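Local coordinates for o-succinylbenzoate synthase (Synechococcus elongatus, PDB 2OZT), which converts 2-succinyl-6-hydroxy-2,4-cyclohexadiene-1-carboxylate to 2-succinylbenzoate with a divalent metal cofactor, a dehydration on the route to phylloquinone, at residues A[135-140]-A[164-169]; A[194-199]-A[217-222]. All coordinates share one frame; numbering follows the deposited sequence.

Contact 1: residues A[135-140]-A[164-169]; sequences FKWKVG and LRLDAN. With NA (sodium ion), chain D; PO4 (phosphate ion), chain B.
Lys136 and Asp167 meet in a salt bridge on the inner face of two adjacent parallel strands, 135-138 and 164-167, of the enolase-type C-terminal barrel. Lys136 NZ lies 3.0 Å from Asp167 OD2, on its anti side and 26° out of the carboxylate plane. The lysine leaves the strand with CG anti to the backbone N (chi1 -177°), its CG and CD pass over Asp167 CB, and a bend at chi3 (75°) brings the ammonium to the acid. The other oxygen, Asp167 OD1, binds the sodium ion at 2.5 Å. This oxygen also accepts a hydrogen bond from the backbone N of Asn169, which comes from above the carboxylate plane and closes an Asx turn. Asn169 ND2 makes a weak bond to Asp167 OD2; its stronger partner is Glu222 OE2. Lys138, the predicted proton donor, shares this face. So does Arg165, whose NH2 bonds to phosphate O2 in the guanidinium plane while NE pairs with Glu193.

Four backbone hydrogen bonds lie beneath: Arg165 N to Phe135 O, Trp137 N to Arg165 O, Asp167 N to Trp137 O and Val139 N to Asp167 O. Beyond the last of them a water bridges Val139 O and Asn169 OD1.

The other face is apolar, covered by helices 120-129 and 144-157. Leu164 CD1 packs on Phe135 CB at 3.8 Å, while Leu166 CD2 reaches the edge of the Trp137 indole at CE3. Val139 CG1 lies 3.6 Å above the Trp137 indole plane, toward the rim, so aliphatic branches meet the ring at an edge and over a face.

One carboxylate thus gives its two oxygens to different cations. The lysine and the Asx turn probably fix the rotation of Asp167 and leave OD1 directed at the metal.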
ATOM      1  N   PHE A 135       8.245 -12.738  -2.623  1.00 11.97           N
ATOM      2  CA  PHE A 135       7.413 -13.171  -1.510  1.00 11.65           C
ATOM      3  C   PHE A 135       7.598 -12.245  -0.330  1.00 11.09           C
ATOM      4  O   PHE A 135       8.666 -11.651  -0.190  1.00 12.63           O
ATOM      5  CB  PHE A 135       7.861 -14.584  -1.063  1.00 12.42           C
ATOM      6  CG  PHE A 135       7.663 -15.614  -2.142  1.00 11.59           C
ATOM      7  CD1 PHE A 135       6.465 -16.275  -2.258  1.00 11.76           C
ATOM      8  CD2 PHE A 135       8.665 -15.856  -3.060  1.00 13.11           C
ATOM      9  CE1 PHE A 135       6.255 -17.203  -3.280  1.00 12.60           C
ATOM     10  CE2 PHE A 135       8.471 -16.803  -4.090  1.00 14.71           C
ATOM     11  CZ  PHE A 135       7.239 -17.440  -4.214  1.00 12.11           C
ATOM     12  N   LYS A 136       6.581 -12.173   0.513  1.00 12.13           N
ATOM     13  CA  LYS A 136       6.724 -11.438   1.796  1.00 13.51           C
ATOM     14  C   LYS A 136       6.242 -12.339   2.896  1.00 13.20           C
ATOM     15  O   LYS A 136       5.110 -12.822   2.849  1.00 13.80           O
ATOM     16  CB  LYS A 136       5.894 -10.145   1.788  1.00 14.89           C
ATOM     17  CG  LYS A 136       6.106  -9.331   3.116  1.00 17.74           C
ATOM     18  CD  LYS A 136       5.415  -7.949   3.080  1.00 22.85           C
ATOM     19  CE  LYS A 136       3.922  -8.061   3.251  1.00 26.11           C
ATOM     20  NZ  LYS A 136       3.220  -6.792   3.664  1.00 31.45           N
ATOM     21  N   TRP A 137       7.127 -12.615   3.862  1.00 13.85           N
ATOM     22  CA  TRP A 137       6.803 -13.521   4.966  1.00 14.87           C
ATOM     23  C   TRP A 137       6.726 -12.724   6.263  1.00 13.89           C
ATOM     24  O   TRP A 137       7.581 -11.868   6.525  1.00 14.87           O
ATOM     25  CB  TRP A 137       7.920 -14.573   5.081  1.00 13.89           C
ATOM     26  CG  TRP A 137       7.742 -15.586   6.213  1.00 14.82           C
ATOM     27  CD1 TRP A 137       6.582 -16.206   6.582  1.00 14.60           C
ATOM     28  CD2 TRP A 137       8.766 -16.075   7.076  1.00 16.88           C
ATOM     29  NE1 TRP A 137       6.825 -17.051   7.656  1.00 16.37           N
ATOM     30  CE2 TRP A 137       8.151 -16.975   7.978  1.00 15.11           C
ATOM     31  CE3 TRP A 137      10.146 -15.831   7.189  1.00 17.05           C
ATOM     32  CZ2 TRP A 137       8.875 -17.663   8.979  1.00 17.85           C
ATOM     33  CZ3 TRP A 137      10.863 -16.505   8.209  1.00 15.64           C
ATOM     34  CH2 TRP A 137      10.215 -17.412   9.085  1.00 16.87           C
ATOM     35  N   LYS A 138       5.698 -13.000   7.052  1.00 15.33           N
ATOM     36  CA  LYS A 138       5.484 -12.339   8.337  1.00 16.76           C
ATOM     37  C   LYS A 138       6.402 -12.920   9.381  1.00 16.46           C
ATOM     38  O   LYS A 138       6.443 -14.147   9.567  1.00 17.97           O
ATOM     39  CB  LYS A 138       4.016 -12.538   8.750  1.00 18.59           C
ATOM     40  CG  LYS A 138       3.562 -11.688   9.909  1.00 20.83           C
ATOM     41  CD  LYS A 138       2.091 -11.945  10.212  1.00 26.57           C
ATOM     42  CE  LYS A 138       1.548 -10.900  11.165  1.00 29.97           C
ATOM     43  NZ  LYS A 138       0.080 -11.166  11.364  1.00 32.17           N
ATOM     44  N   VAL A 139       7.157 -12.020  10.024  1.00 15.08           N
ATOM     45  CA  VAL A 139       8.045 -12.385  11.139  1.00 15.66           C
ATOM     46  C   VAL A 139       7.698 -11.560  12.380  1.00 16.72           C
ATOM     47  O   VAL A 139       6.830 -10.672  12.370  1.00 17.44           O
ATOM     48  CB  VAL A 139       9.533 -12.262  10.773  1.00 15.10           C
ATOM     49  CG1 VAL A 139       9.894 -13.204   9.646  1.00 17.10           C
ATOM     50  CG2 VAL A 139       9.846 -10.821  10.317  1.00 16.47           C
ATOM     51  N   GLY A 140       8.366 -11.900  13.483  1.00 16.71           N
ATOM     52  CA  GLY A 140       8.009 -11.289  14.775  1.00 16.14           C
ATOM     53  C   GLY A 140       6.809 -11.919  15.449  1.00 18.09           C
ATOM     54  O   GLY A 140       6.238 -11.308  16.376  1.00 19.16           O
ATOM     55  N   LEU A 164      12.790 -12.424  -1.362  1.00 13.66           N
ATOM     56  CA  LEU A 164      12.012 -12.558  -0.140  1.00 13.90           C
ATOM     57  C   LEU A 164      12.104 -11.288   0.711  1.00 14.60           C
ATOM     58  O   LEU A 164      13.205 -10.767   0.931  1.00 14.85           O
ATOM     59  CB  LEU A 164      12.586 -13.767   0.633  1.00 14.82           C
ATOM     60  CG  LEU A 164      11.910 -14.001   1.962  1.00 15.06           C
ATOM     61  CD1 LEU A 164      10.397 -14.322   1.818  1.00 15.47           C
ATOM     62  CD2 LEU A 164      12.708 -15.125   2.666  1.00 17.89           C
ATOM     63  N   ARG A 165      10.943 -10.776   1.107  1.00 12.57           N
ATOM     64  CA  ARG A 165      10.805  -9.644   2.032  1.00 13.34           C
ATOM     65  C   ARG A 165      10.400 -10.190   3.386  1.00 13.84           C
ATOM     66  O   ARG A 165       9.588 -11.136   3.441  1.00 14.65           O
ATOM     67  CB  ARG A 165       9.708  -8.688   1.493  1.00 13.37           C
ATOM     68  CG  ARG A 165       9.987  -8.115   0.102  1.00 14.14           C
ATOM     69  CD  ARG A 165       8.729  -7.597  -0.530  1.00 14.21           C
ATOM     70  NE  ARG A 165       9.073  -7.107  -1.866  1.00 13.43           N
ATOM     71  CZ  ARG A 165       8.200  -6.503  -2.694  1.00 12.69           C
ATOM     72  NH1 ARG A 165       6.926  -6.315  -2.333  1.00 13.92           N
ATOM     73  NH2 ARG A 165       8.628  -6.098  -3.898  1.00 14.85           N
ATOM     74  N   LEU A 166      10.965  -9.651   4.464  1.00 13.18           N
ATOM     75  CA  LEU A 166      10.577 -10.100   5.803  1.00 13.70           C
ATOM     76  C   LEU A 166       9.805  -8.977   6.474  1.00 14.28           C
ATOM     77  O   LEU A 166      10.374  -7.904   6.681  1.00 16.17           O
ATOM     78  CB  LEU A 166      11.807 -10.428   6.637  1.00 13.79           C
ATOM     79  CG  LEU A 166      12.713 -11.473   6.007  1.00 14.31           C
ATOM     80  CD1 LEU A 166      13.976 -11.657   6.906  1.00 18.41           C
ATOM     81  CD2 LEU A 166      11.979 -12.775   5.777  1.00 14.71           C
ATOM     82  N   ASP A 167       8.558  -9.201   6.859  1.00 13.44           N
ATOM     83  CA  ASP A 167       7.760  -8.126   7.410  1.00 14.65           C
ATOM     84  C   ASP A 167       7.559  -8.311   8.904  1.00 14.88           C
ATOM     85  O   ASP A 167       6.803  -9.192   9.314  1.00 13.36           O
ATOM     86  CB  ASP A 167       6.412  -8.084   6.684  1.00 15.84           C
ATOM     87  CG  ASP A 167       5.636  -6.815   6.961  1.00 16.59           C
ATOM     88  OD1 ASP A 167       6.075  -5.941   7.770  1.00 16.48           O
ATOM     89  OD2 ASP A 167       4.538  -6.618   6.363  1.00 18.68           O
ATOM     90  N   ALA A 168       8.199  -7.441   9.684  1.00 13.94           N
ATOM     91  CA  ALA A 168       8.027  -7.497  11.117  1.00 14.74           C
ATOM     92  C   ALA A 168       6.841  -6.703  11.649  1.00 14.44           C
ATOM     93  O   ALA A 168       6.463  -6.860  12.838  1.00 15.48           O
ATOM     94  CB  ALA A 168       9.303  -7.046  11.801  1.00 16.07           C
ATOM     95  N   ASN A 169       6.257  -5.815  10.830  1.00 13.55           N
ATOM     96  CA  ASN A 169       5.113  -5.010  11.264  1.00 14.82           C
ATOM     97  C   ASN A 169       5.347  -4.290  12.577  1.00 15.21           C
ATOM     98  O   ASN A 169       4.430  -4.112  13.383  1.00 16.61           O
ATOM     99  CB  ASN A 169       3.828  -5.843  11.323  1.00 15.28           C
ATOM    100  CG  ASN A 169       3.469  -6.408   9.984  1.00 19.43           C
ATOM    101  OD1 ASN A 169       3.638  -7.600   9.739  1.00 22.71           O
ATOM    102  ND2 ASN A 169       2.994  -5.543   9.092  1.00 20.03           N
TER
HETATM  103 NA    NA D 701       5.108  -3.607   7.661  1.00 25.98          NA
HETATM  104  P   PO4 B 601      11.319  -7.223  -6.573  1.00 26.40           P
HETATM  105  O1  PO4 B 601      10.104  -7.669  -7.324  1.00 27.63           O
HETATM  106  O2  PO4 B 601      10.818  -6.380  -5.452  1.00 25.75           O
HETATM  107  O3  PO4 B 601      12.005  -8.470  -6.011  1.00 27.11           O
HETATM  108  O4  PO4 B 601      12.435  -6.445  -7.245  1.00 25.55           O
HETATM  109  O   HOH W   1       4.507  -9.361  11.884  1.00 23.40           O

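Contact 2: residues A[194-199]-A[217-222]; sequences YVEQPL and AIALDE. With NA (sodium ion), chain D.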
ATOM      1  N   TYR A 194      14.592  -7.046   1.682  1.00 13.87           N
ATOM      2  CA  TYR A 194      14.619  -6.121   2.801  1.00 13.64           C
ATOM      3  C   TYR A 194      13.871  -6.682   3.976  1.00 12.01           C
ATOM      4  O   TYR A 194      13.119  -7.679   3.842  1.00 12.04           O
ATOM      5  CB  TYR A 194      14.025  -4.745   2.424  1.00 13.21           C
ATOM      6  CG  TYR A 194      12.640  -4.681   1.755  1.00 13.25           C
ATOM      7  CD1 TYR A 194      12.543  -4.284   0.421  1.00 15.16           C
ATOM      8  CD2 TYR A 194      11.464  -4.966   2.443  1.00 13.92           C
ATOM      9  CE1 TYR A 194      11.286  -4.128  -0.217  1.00 13.76           C
ATOM     10  CE2 TYR A 194      10.188  -4.828   1.798  1.00 14.14           C
ATOM     11  CZ  TYR A 194      10.142  -4.421   0.490  1.00 15.32           C
ATOM     12  OH  TYR A 194       8.893  -4.288  -0.072  1.00 15.72           O
ATOM     13  N   VAL A 195      14.116  -6.066   5.144  1.00 12.58           N
ATOM     14  CA  VAL A 195      13.299  -6.250   6.330  1.00 12.36           C
ATOM     15  C   VAL A 195      12.352  -5.040   6.406  1.00 13.05           C
ATOM     16  O   VAL A 195      12.797  -3.898   6.395  1.00 14.36           O
ATOM     17  CB  VAL A 195      14.161  -6.389   7.630  1.00 13.72           C
ATOM     18  CG1 VAL A 195      13.248  -6.472   8.825  1.00 15.67           C
ATOM     19  CG2 VAL A 195      15.106  -7.600   7.560  1.00 16.56           C
ATOM     20  N   GLU A 196      11.072  -5.328   6.496  1.00 13.59           N
ATOM     21  CA  GLU A 196      10.053  -4.284   6.498  1.00 12.89           C
ATOM     22  C   GLU A 196       9.630  -3.922   7.914  1.00 13.37           C
ATOM     23  O   GLU A 196       9.294  -4.823   8.704  1.00 13.60           O
ATOM     24  CB  GLU A 196       8.834  -4.745   5.698  1.00 13.07           C
ATOM     25  CG  GLU A 196       7.781  -3.678   5.472  1.00 15.92           C
ATOM     26  CD  GLU A 196       6.726  -4.178   4.507  1.00 20.00           C
ATOM     27  OE1 GLU A 196       6.889  -5.289   3.991  1.00 21.76           O
ATOM     28  OE2 GLU A 196       5.761  -3.439   4.234  1.00 20.05           O
ATOM     29  N   GLN A 197       9.763  -2.634   8.266  1.00 12.40           N
ATOM     30  CA  GLN A 197       9.292  -2.111   9.564  1.00 13.00           C
ATOM     31  C   GLN A 197       9.783  -2.941  10.775  1.00 13.46           C
ATOM     32  O   GLN A 197       8.979  -3.503  11.506  1.00 13.75           O
ATOM     33  CB  GLN A 197       7.766  -1.890   9.558  1.00 14.07           C
ATOM     34  CG  GLN A 197       7.318  -0.883  10.626  1.00 14.01           C
ATOM     35  CD  GLN A 197       7.589   0.543  10.242  1.00 14.04           C
ATOM     36  OE1 GLN A 197       7.339   0.956   9.089  1.00 14.77           O
ATOM     37  NE2 GLN A 197       8.108   1.341  11.176  1.00 13.62           N
ATOM     38  N   PRO A 198      11.104  -2.986  10.968  1.00 13.31           N
ATOM     39  CA  PRO A 198      11.546  -3.810  12.101  1.00 14.10           C
ATOM     40  C   PRO A 198      11.100  -3.258  13.443  1.00 15.13           C
ATOM     41  O   PRO A 198      10.842  -4.053  14.374  1.00 17.28           O
ATOM     42  CB  PRO A 198      13.065  -3.803  11.968  1.00 15.05           C
ATOM     43  CG  PRO A 198      13.404  -2.578  11.188  1.00 14.14           C
ATOM     44  CD  PRO A 198      12.234  -2.467  10.190  1.00 13.63           C
ATOM     45  N   LEU A 199      10.945  -1.947  13.547  1.00 13.75           N
ATOM     46  CA  LEU A 199      10.570  -1.309  14.828  1.00 14.20           C
ATOM     47  C   LEU A 199       9.302  -0.519  14.621  1.00 14.33           C
ATOM     48  O   LEU A 199       9.024  -0.125  13.485  1.00 15.39           O
ATOM     49  CB  LEU A 199      11.695  -0.377  15.322  1.00 15.46           C
ATOM     50  CG  LEU A 199      13.089  -0.990  15.538  1.00 15.07           C
ATOM     51  CD1 LEU A 199      14.076   0.112  15.876  1.00 14.69           C
ATOM     52  CD2 LEU A 199      12.990  -2.008  16.659  1.00 17.20           C
ATOM     53  N   ALA A 217      18.917  -4.298   3.694  1.00 16.02           N
ATOM     54  CA  ALA A 217      18.046  -3.154   3.478  1.00 15.03           C
ATOM     55  C   ALA A 217      16.810  -3.179   4.369  1.00 13.58           C
ATOM     56  O   ALA A 217      16.296  -4.232   4.709  1.00 14.02           O
ATOM     57  CB  ALA A 217      17.606  -3.037   1.998  1.00 15.89           C
ATOM     58  N   ILE A 218      16.326  -2.005   4.703  1.00 12.64           N
ATOM     59  CA  ILE A 218      15.127  -1.872   5.531  1.00 12.67           C
ATOM     60  C   ILE A 218      14.083  -1.079   4.743  1.00 11.97           C
ATOM     61  O   ILE A 218      14.432  -0.140   4.008  1.00 14.06           O
ATOM     62  CB  ILE A 218      15.454  -1.169   6.877  1.00 13.57           C
ATOM     63  CG1 ILE A 218      16.535  -1.974   7.604  1.00 15.18           C
ATOM     64  CG2 ILE A 218      14.215  -1.032   7.747  1.00 15.07           C
ATOM     65  CD1 ILE A 218      16.906  -1.371   8.968  1.00 14.70           C
ATOM     66  N   ALA A 219      12.826  -1.478   4.881  1.00 11.52           N
ATOM     67  CA  ALA A 219      11.715  -0.747   4.267  1.00 12.04           C
ATOM     68  C   ALA A 219      10.811  -0.164   5.328  1.00 13.42           C
ATOM     69  O   ALA A 219      10.471  -0.812   6.309  1.00 14.42           O
ATOM     70  CB  ALA A 219      10.909  -1.702   3.415  1.00 13.14           C
ATOM     71  N   LEU A 220      10.323   1.051   5.102  1.00 12.74           N
ATOM     72  CA  LEU A 220       9.301   1.638   5.969  1.00 13.10           C
ATOM     73  C   LEU A 220       7.920   1.393   5.407  1.00 13.16           C
ATOM     74  O   LEU A 220       7.728   1.439   4.185  1.00 13.86           O
ATOM     75  CB  LEU A 220       9.492   3.165   6.037  1.00 13.51           C
ATOM     76  CG  LEU A 220      10.839   3.561   6.648  1.00 16.06           C
ATOM     77  CD1 LEU A 220      10.977   5.051   6.479  1.00 21.64           C
ATOM     78  CD2 LEU A 220      10.987   3.170   8.124  1.00 19.78           C
ATOM     79  N   ASP A 221       6.976   1.115   6.304  1.00 12.92           N
ATOM     80  CA  ASP A 221       5.596   0.804   5.873  1.00 13.36           C
ATOM     81  C   ASP A 221       4.668   1.563   6.803  1.00 14.28           C
ATOM     82  O   ASP A 221       4.148   2.610   6.422  1.00 14.12           O
ATOM     83  CB  ASP A 221       5.385  -0.718   5.888  1.00 14.88           C
ATOM     84  CG  ASP A 221       3.998  -1.142   5.457  1.00 17.57           C
ATOM     85  OD1 ASP A 221       3.289  -0.388   4.736  1.00 15.84           O
ATOM     86  OD2 ASP A 221       3.575  -2.267   5.827  1.00 17.80           O
ATOM     87  N   GLU A 222       4.449   1.064   8.015  1.00 14.68           N
ATOM     88  CA  GLU A 222       3.635   1.786   8.985  1.00 14.44           C
ATOM     89  C   GLU A 222       4.149   3.195   9.204  1.00 15.15           C
ATOM     90  O   GLU A 222       3.353   4.117   9.481  1.00 15.66           O
ATOM     91  CB  GLU A 222       3.613   1.008  10.313  1.00 14.99           C
ATOM     92  CG  GLU A 222       2.752  -0.285  10.306  1.00 16.27           C
ATOM     93  CD  GLU A 222       3.436  -1.564   9.825  1.00 16.25           C
ATOM     94  OE1 GLU A 222       4.521  -1.499   9.213  1.00 16.10           O
ATOM     95  OE2 GLU A 222       2.840  -2.682  10.021  1.00 18.56           O
TER
HETATM   96 NA    NA D 701       5.108  -3.607   7.661  1.00 25.98          NA
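This is a buried contact between neighbouring parallel strands, 194-196 and 218-220, connected through helix 204-213, together with the loops that follow them at the metal-binding end of the barrel. Three backbone hydrogen bonds join the strands: Val195 N to Ala217 O, Ala219 N to Val195 O and Gln197 N to Ala219 O.

On the barrel interior Ala219 CB sits over one face of the Tyr194 ring, 3.7 Å from its centroid and 22° off the normal. The tyrosine turns CG between its backbone N and carbonyl carbon (chi1 51°), which lays the ring across the neighbouring strand, and a methyl is small enough to fit beneath it. Phe241 of the next strand also meets this ring. Toward the helices, Pro198 CD presses on Ile218 CG2 at 3.5 Å, a tight fit of two compact aliphatic groups.

At the loop ends Gln197 acts as a brace through both ends of its amide. A bend at chi2 (77°) carries Gln197 OE1 to within 2.8 Å of the backbone N of Asp221, nearly straight, while NE2 donates to Leu199 O. The amide therefore links the two loops and probably steadies the chain that carries the metal ligands.

Asp221 OD2 and Glu222 OE1 each bind the sodium ion at 2.7 Å, and Asp167 supplies a third ligand. Glu222 OE2 accepts from Asn169 ND2, and Asp221 OD1 forms a salt bridge with Lys245, the predicted proton acceptor. Glu196 OE2 comes within 2.9 Å of Asp221 OD2, two acceptors that would probably repel one another without the nearby cations; Glu196, a magnesium ligand of the enzyme, is not among the residues that bind the sodium. Carboxylates set at the C-terminal ends of successive barrel strands are the hallmark of the metal site in the enolase superfamily.

Overall arrangement
Contacts 1 and 2 are both buried and stand side by side in one parallel sheet: strands 163-167 and 192-196 are neighbours, so backbone bonds between Leu166 and both Tyr194 and Glu196 run the two pairs together. Each closes a beta-alpha-beta unit, and contact 1 ends in the chain before contact 2 begins. They share the sodium ion, contact 1 giving one ligand and contact 2 two. Their chemistry differs: contact 1 pairs its acid with a lysine across the strands and carries the predicted proton donor Lys138 on the same face as its metal ligand, whereas contact 2 gathers acids, with Asp221 answered by Lys245 from outside the two segments.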